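PDB 2D2R: isoprenyl transferase from Helicobacter pylori, which probably builds undecaprenyl pyrophosphate, the precursor of the bacterial lipid carrier, by adding isopentenyl units to farnesyl pyrophosphate, working as a magnesium-dependent homodimer. Local coordinates for residues A[46-51]-A[137-142]; A[174-177]-A[181-184]; A[188-193]-A[227-232]. All blocks are in the same frame, centred on the assembly; numbering follows the deposited sequence.

Contact 1: residues A[46-51]-A[137-142]; sequences KTLKDI and QVLALN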
# COMPACT_ATOMS: atom_id res chain seq x y z
N LYS A 46 -21.88 15.53 -1.29
CA LYS A 46 -22.98 15.04 -2.14
C LYS A 46 -22.46 13.90 -3.04
O LYS A 46 -23.18 12.91 -3.30
CB LYS A 46 -23.59 16.17 -2.99
CG LYS A 46 -24.21 17.32 -2.17
CD LYS A 46 -24.98 16.80 -1.00
CE LYS A 46 -24.73 17.67 0.24
NZ LYS A 46 -25.31 17.08 1.48
N THR A 47 -21.23 14.05 -3.51
CA THR A 47 -20.63 13.00 -4.33
C THR A 47 -20.57 11.73 -3.50
O THR A 47 -20.94 10.65 -3.94
CB THR A 47 -19.22 13.33 -4.71
OG1 THR A 47 -19.19 14.64 -5.26
CG2 THR A 47 -18.71 12.34 -5.76
N LEU A 48 -20.09 11.86 -2.29
CA LEU A 48 -20.02 10.69 -1.47
C LEU A 48 -21.42 10.02 -1.48
O LEU A 48 -21.55 8.83 -1.76
CB LEU A 48 -19.60 11.11 -0.05
CG LEU A 48 -19.24 10.00 0.93
CD1 LEU A 48 -18.47 10.60 2.08
CD2 LEU A 48 -20.47 9.32 1.44
N LYS A 49 -22.47 10.81 -1.23
CA LYS A 49 -23.81 10.24 -1.18
C LYS A 49 -24.17 9.55 -2.48
O LYS A 49 -24.61 8.38 -2.49
CB LYS A 49 -24.85 11.32 -0.82
CG LYS A 49 -26.26 10.75 -0.63
CD LYS A 49 -27.13 11.67 0.22
CE LYS A 49 -27.29 13.08 -0.39
NZ LYS A 49 -27.90 13.06 -1.79
N ASP A 50 -23.93 10.26 -3.58
CA ASP A 50 -24.24 9.72 -4.89
C ASP A 50 -23.44 8.49 -5.21
O ASP A 50 -24.00 7.47 -5.69
CB ASP A 50 -23.99 10.76 -5.94
CG ASP A 50 -25.12 11.75 -6.04
OD1 ASP A 50 -25.92 11.86 -5.08
OD2 ASP A 50 -25.21 12.44 -7.07
N ILE A 51 -22.13 8.57 -4.96
CA ILE A 51 -21.31 7.42 -5.24
C ILE A 51 -21.76 6.25 -4.41
O ILE A 51 -21.91 5.16 -4.92
CB ILE A 51 -19.82 7.68 -4.96
CG1 ILE A 51 -19.30 8.75 -5.91
CG2 ILE A 51 -19.06 6.38 -5.15
CD1 ILE A 51 -19.36 8.37 -7.35
N GLN A 137 -21.07 0.43 3.73
CA GLN A 137 -20.31 1.64 3.46
C GLN A 137 -19.49 1.80 4.72
O GLN A 137 -20.04 1.80 5.82
CB GLN A 137 -21.19 2.89 3.26
CG GLN A 137 -20.36 4.14 2.91
CD GLN A 137 -20.89 5.44 3.52
OE1 GLN A 137 -20.98 5.59 4.74
NE2 GLN A 137 -21.26 6.36 2.65
N VAL A 138 -18.17 1.91 4.54
CA VAL A 138 -17.25 2.08 5.64
C VAL A 138 -16.64 3.46 5.55
O VAL A 138 -16.20 3.87 4.46
CB VAL A 138 -16.11 1.01 5.58
CG1 VAL A 138 -15.25 1.09 6.85
CG2 VAL A 138 -16.71 -0.40 5.38
N LEU A 139 -16.66 4.21 6.67
CA LEU A 139 -16.01 5.52 6.67
C LEU A 139 -14.79 5.45 7.57
O LEU A 139 -14.86 5.01 8.74
CB LEU A 139 -16.95 6.68 7.13
CG LEU A 139 -18.14 7.08 6.22
CD1 LEU A 139 -18.85 8.36 6.81
CD2 LEU A 139 -17.70 7.34 4.81
N ALA A 140 -13.67 5.85 7.00
CA ALA A 140 -12.41 5.89 7.72
C ALA A 140 -12.38 7.23 8.43
O ALA A 140 -12.31 8.26 7.79
CB ALA A 140 -11.25 5.80 6.72
N LEU A 141 -12.44 7.20 9.75
CA LEU A 141 -12.46 8.40 10.57
C LEU A 141 -11.32 8.44 11.55
O LEU A 141 -11.16 7.55 12.37
CB LEU A 141 -13.80 8.44 11.33
CG LEU A 141 -15.02 8.43 10.41
CD1 LEU A 141 -16.29 8.09 11.24
CD2 LEU A 141 -15.19 9.82 9.74
N ASN A 142 -10.53 9.50 11.48
CA ASN A 142 -9.32 9.62 12.32
C ASN A 142 -8.57 8.30 12.07
O ASN A 142 -8.09 7.65 12.99
CB ASN A 142 -9.66 9.72 13.81
CG ASN A 142 -8.47 9.96 14.65
OD1 ASN A 142 -7.48 10.60 14.21
ND2 ASN A 142 -8.51 9.47 15.89
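Leu48 points its two methyls at the ends of Gln137 and Leu139, and is the one residue of 46-51 that reaches 137-142. This is helix-on-sheet packing in the cis-prenyltransferase fold: helix 37-56 lies against a parallel six-stranded sheet, on the face to which strand 136-140 turns Gln137 and Leu139, two residues apart. The backbones remain separated, the nearest CA atoms, those of Leu48 and Gln137, being 10.3 Å apart, so side chains alone span the gap. A chi1 of -170° swings Leu48 CG away from the backbone N, aiming both methyls at the strand. Leu48 CD1 meets Leu139 CD2 loosely at 4.3 Å, while the Leu48 and Gln137 side chains cross at about a right angle. Gln137 OE1 is hydrogen-bonded to the Tyr98 hydroxyl on helix 80-100, which gives this buried polar atom a partner and limits how the amide can turn. Tyr90 of the same helix and Leu65 of strand 62-66 touch Leu48. In relatives these two helices and the sheet enclose the tunnel for the growing prenyl chain, so this contact probably belongs to its wall. Leu48 CD2 lies 3.3 Å from Gln137 NE2, off the amide's NH2 end and tilted out of its plane.

Contact 2: residues A[174-177]-A[181-184]; sequences ISNR and RNLP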
# COMPACT_ATOMS: atom_id res chain seq x y z
N ILE A 174 -3.98 -11.32 12.61
CA ILE A 174 -3.93 -9.86 12.51
C ILE A 174 -5.14 -9.43 11.74
O ILE A 174 -5.86 -8.53 12.14
CB ILE A 174 -2.66 -9.42 11.80
CG1 ILE A 174 -1.46 -9.70 12.70
CG2 ILE A 174 -2.73 -7.93 11.41
CD1 ILE A 174 -0.04 -9.52 12.00
N SER A 175 -5.41 -10.13 10.64
CA SER A 175 -6.53 -9.78 9.79
C SER A 175 -7.83 -9.68 10.58
O SER A 175 -8.65 -8.80 10.39
CB SER A 175 -6.63 -10.86 8.74
OG SER A 175 -7.73 -10.66 7.93
N ASN A 176 -7.95 -10.56 11.54
CA ASN A 176 -9.20 -10.61 12.31
C ASN A 176 -9.27 -9.70 13.51
O ASN A 176 -10.29 -9.65 14.20
CB ASN A 176 -9.47 -12.14 12.47
CG ASN A 176 -9.88 -12.73 11.09
OD1 ASN A 176 -9.09 -13.46 10.30
ND2 ASN A 176 -11.09 -12.32 10.67
N ARG A 177 -8.22 -8.90 13.73
CA ARG A 177 -8.21 -7.91 14.80
C ARG A 177 -8.17 -6.48 14.20
O ARG A 177 -8.18 -5.51 14.99
CB ARG A 177 -7.00 -8.01 15.73
CG ARG A 177 -6.76 -9.29 16.48
CD ARG A 177 -7.96 -9.65 17.37
NE ARG A 177 -7.75 -10.96 18.02
CZ ARG A 177 -7.28 -11.12 19.25
NH1 ARG A 177 -6.96 -10.07 20.01
NH2 ARG A 177 -7.11 -12.36 19.71
N ARG A 181 -12.01 -6.27 10.10
CA ARG A 181 -12.24 -7.70 10.20
C ARG A 181 -13.59 -8.09 9.56
O ARG A 181 -14.59 -7.33 9.65
CB ARG A 181 -12.19 -8.11 11.67
CG ARG A 181 -13.28 -7.52 12.52
CD ARG A 181 -12.93 -7.82 13.96
NE ARG A 181 -13.32 -9.18 14.37
CZ ARG A 181 -14.58 -9.55 14.68
NH1 ARG A 181 -15.58 -8.67 14.62
NH2 ARG A 181 -14.84 -10.80 15.04
N ASN A 182 -13.62 -9.23 8.88
CA ASN A 182 -14.85 -9.70 8.26
C ASN A 182 -15.27 -8.96 6.99
O ASN A 182 -16.26 -9.32 6.37
CB ASN A 182 -16.01 -9.67 9.27
CG ASN A 182 -15.70 -10.44 10.54
OD1 ASN A 182 -15.12 -11.53 10.52
ND2 ASN A 182 -16.10 -9.86 11.66
N LEU A 183 -14.54 -7.91 6.59
CA LEU A 183 -14.91 -7.27 5.33
C LEU A 183 -14.01 -7.99 4.31
O LEU A 183 -12.99 -8.57 4.69
CB LEU A 183 -14.58 -5.78 5.34
CG LEU A 183 -15.30 -4.94 6.41
CD1 LEU A 183 -14.75 -3.50 6.35
CD2 LEU A 183 -16.82 -4.98 6.17
N PRO A 184 -14.38 -7.99 3.04
CA PRO A 184 -13.48 -8.67 2.10
C PRO A 184 -12.26 -7.76 1.87
O PRO A 184 -12.28 -6.58 2.24
CB PRO A 184 -14.32 -8.84 0.85
CG PRO A 184 -15.29 -7.69 0.89
CD PRO A 184 -15.55 -7.39 2.37
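Arg181 folds back on Asn176 through two torsions: chi1 of 65° sets CG between its own N and carbonyl carbon, and a bend at chi3 (-82°) turns the guanidinium round the peptide oxygen of Asn176. The chain thus curls about one acceptor. Arg181 CD passes Asn176 O at 3.2 Å. Arg181 NE donates to Asn176 O at 3.1 Å, the oxygen lying at the guanidinium edge, in its plane. The N-H...O angle of 129° marks this as a weak, bent bond. One residue earlier, Ser175 O faces Arg181 CA at 3.8 Å, and the backbones come nearest at Asn176 and Arg181, whose CA atoms are 4.7 Å apart. Over one guanidinium face, offset toward its rim, sits the ND2 of Asn182, 3.2 Å above the plane. The Asn176 and Asn182 side chains cross at about a right angle without a close approach.

The motif is a chain reversal following a helix end: helix 171-175 finishes with Arg177 N bonded to Ile174 O at 2.9 Å, and after a short link the chain returns past the C-terminal end of the helix. The turn is at the surface, remote from the residues that bind substrate or magnesium in relatives. Ile174 and Arg177 pack on helix 145-158, with Arg177 also bonded to Ser155 OG, and Ile174 touches Phe153 of the second subunit. The returning chain is tied to the sheet through Arg106 of strand 104-108, bonded to Arg181 O, and His18 of strand 18-22, bonded to Pro184 O, before it enters strand 188-191.

Contact 3: residues A[188-193]-A[227-232]; sequences LLLRTG and ENIISD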
# COMPACT_ATOMS: atom_id res chain seq x y z
N LEU A 188 -10.09 -2.87 -5.59
CA LEU A 188 -9.70 -1.75 -6.41
C LEU A 188 -9.62 -0.57 -5.47
O LEU A 188 -10.57 -0.29 -4.75
CB LEU A 188 -10.77 -1.58 -7.54
CG LEU A 188 -11.25 -0.28 -8.19
CD1 LEU A 188 -10.18 0.76 -8.33
CD2 LEU A 188 -11.93 -0.54 -9.52
N LEU A 189 -8.46 0.07 -5.40
CA LEU A 189 -8.23 1.25 -4.54
C LEU A 189 -8.08 2.42 -5.48
O LEU A 189 -7.18 2.46 -6.33
CB LEU A 189 -6.95 1.07 -3.68
CG LEU A 189 -6.56 2.33 -2.90
CD1 LEU A 189 -7.70 2.71 -1.93
CD2 LEU A 189 -5.31 2.08 -2.12
N LEU A 190 -9.01 3.36 -5.39
CA LEU A 190 -8.99 4.51 -6.29
C LEU A 190 -8.64 5.76 -5.57
O LEU A 190 -9.09 5.95 -4.44
CB LEU A 190 -10.40 4.72 -6.87
CG LEU A 190 -10.69 6.03 -7.58
CD1 LEU A 190 -9.93 6.01 -8.93
CD2 LEU A 190 -12.28 6.13 -7.81
N ARG A 191 -7.83 6.61 -6.19
CA ARG A 191 -7.50 7.91 -5.59
C ARG A 191 -7.78 9.01 -6.61
O ARG A 191 -7.25 9.02 -7.73
CB ARG A 191 -6.03 8.00 -5.12
CG ARG A 191 -5.68 9.39 -4.61
CD ARG A 191 -4.44 9.44 -3.74
NE ARG A 191 -4.24 10.79 -3.23
CZ ARG A 191 -3.49 11.08 -2.18
NH1 ARG A 191 -2.83 10.07 -1.57
NH2 ARG A 191 -3.47 12.33 -1.69
N THR A 192 -8.67 9.95 -6.21
CA THR A 192 -9.01 11.05 -7.07
C THR A 192 -8.08 12.23 -6.72
O THR A 192 -7.26 12.14 -5.78
CB THR A 192 -10.52 11.47 -6.81
OG1 THR A 192 -10.64 11.91 -5.46
CG2 THR A 192 -11.46 10.25 -7.03
N GLY A 193 -8.17 13.31 -7.49
CA GLY A 193 -7.37 14.49 -7.23
C GLY A 193 -5.96 14.59 -7.78
O GLY A 193 -5.27 15.55 -7.47
N GLU A 227 -17.99 4.55 -13.44
CA GLU A 227 -18.39 3.44 -14.31
C GLU A 227 -17.27 3.13 -15.32
O GLU A 227 -17.01 1.97 -15.66
CB GLU A 227 -19.72 3.81 -15.02
CG GLU A 227 -20.29 2.77 -15.93
CD GLU A 227 -21.75 3.08 -16.36
OE1 GLU A 227 -22.31 2.26 -17.12
OE2 GLU A 227 -22.33 4.11 -15.93
N ASN A 228 -16.63 4.18 -15.82
CA ASN A 228 -15.54 4.04 -16.77
C ASN A 228 -14.34 3.31 -16.12
O ASN A 228 -13.73 2.45 -16.75
CB ASN A 228 -15.10 5.42 -17.23
CG ASN A 228 -16.20 6.16 -17.96
OD1 ASN A 228 -16.53 5.83 -19.09
ND2 ASN A 228 -16.80 7.17 -17.30
N ILE A 229 -14.05 3.67 -14.87
CA ILE A 229 -12.97 3.06 -14.10
C ILE A 229 -13.28 1.59 -13.87
O ILE A 229 -12.42 0.70 -14.10
CB ILE A 229 -12.80 3.79 -12.72
CG1 ILE A 229 -11.99 5.08 -12.90
CG2 ILE A 229 -12.12 2.87 -11.68
CD1 ILE A 229 -12.32 6.11 -11.86
N ILE A 230 -14.52 1.31 -13.48
CA ILE A 230 -14.84 -0.09 -13.25
C ILE A 230 -14.70 -0.89 -14.56
O ILE A 230 -14.26 -2.06 -14.58
CB ILE A 230 -16.23 -0.24 -12.65
CG1 ILE A 230 -16.21 0.25 -11.19
CG2 ILE A 230 -16.73 -1.66 -12.83
CD1 ILE A 230 -17.54 0.09 -10.41
N SER A 231 -15.05 -0.26 -15.67
CA SER A 231 -14.94 -0.94 -16.94
C SER A 231 -13.46 -1.28 -17.18
O SER A 231 -13.11 -2.39 -17.62
CB SER A 231 -15.47 -0.04 -18.07
OG SER A 231 -15.19 -0.63 -19.33
N ASP A 232 -12.58 -0.31 -16.91
CA ASP A 232 -11.15 -0.55 -17.07
C ASP A 232 -10.69 -1.70 -16.16
O ASP A 232 -9.92 -2.58 -16.60
CB ASP A 232 -10.37 0.72 -16.78
CG ASP A 232 -10.42 1.68 -17.94
OD1 ASP A 232 -10.64 1.20 -19.07
OD2 ASP A 232 -10.22 2.91 -17.75
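Ile229 buries the most surface here, presenting both of its branches to strand 188-191 from helix 223-236. With CG1 anti to its carbonyl carbon (chi1 -81°), the isoleucine divides its two ends between two leucines: Ile229 CG2 meets Leu188 CD2 at 4.0 Å, and Ile229 CD1 lies against both methyls of Leu190, 3.8 Å from its CD1 and 4.1 Å from its CD2. Leu188 makes its reach with chi1 at 147°, away from a staggered position. Each leucine crosses the isoleucine at about a right angle. Leu188 and Leu190 stand two apart on the strand and so share the face covered by the helix. The nearest CA pairs, Leu188 with Ile230 at 8.7 Å and Leu190 with Ile229 at 8.9 Å, are consistent with a helix lying over a sheet. Phe212 of the edge strand 210-213 touches all three residues, and Phe221 closes on Leu190 and Ile229.

The strand runs to Arg191, which probably binds substrate, as in relatives; its guanidinium is bonded to Arg197 O and Ser199 OG. The contact is made wholly of methyl groups at van der Waals distance, which implies that between these two segments close packing, with no directional bond, holds helix to strand.

How the contacts relate
Contacts 1 and 3 are buried and contact 2 lies on the surface. Contacts 1 and 3 both seat a helix on the one parallel sheet, at strands 136-140 and 188-191, their centres about 15 Å apart and without touching. Contact 3 is purely aliphatic, while contact 1 admits an amide whose oxygen is paired with a neighbouring tyrosine. Contact 2 joins a helix end to the loop that follows it, and its chemistry is polar: a weak bond from a guanidinium to a peptide oxygen. It runs on in sequence into the strand of contact 3, and it touches contact 1 where Leu183 CD1 packs 3.8 Å from Val138 CG2.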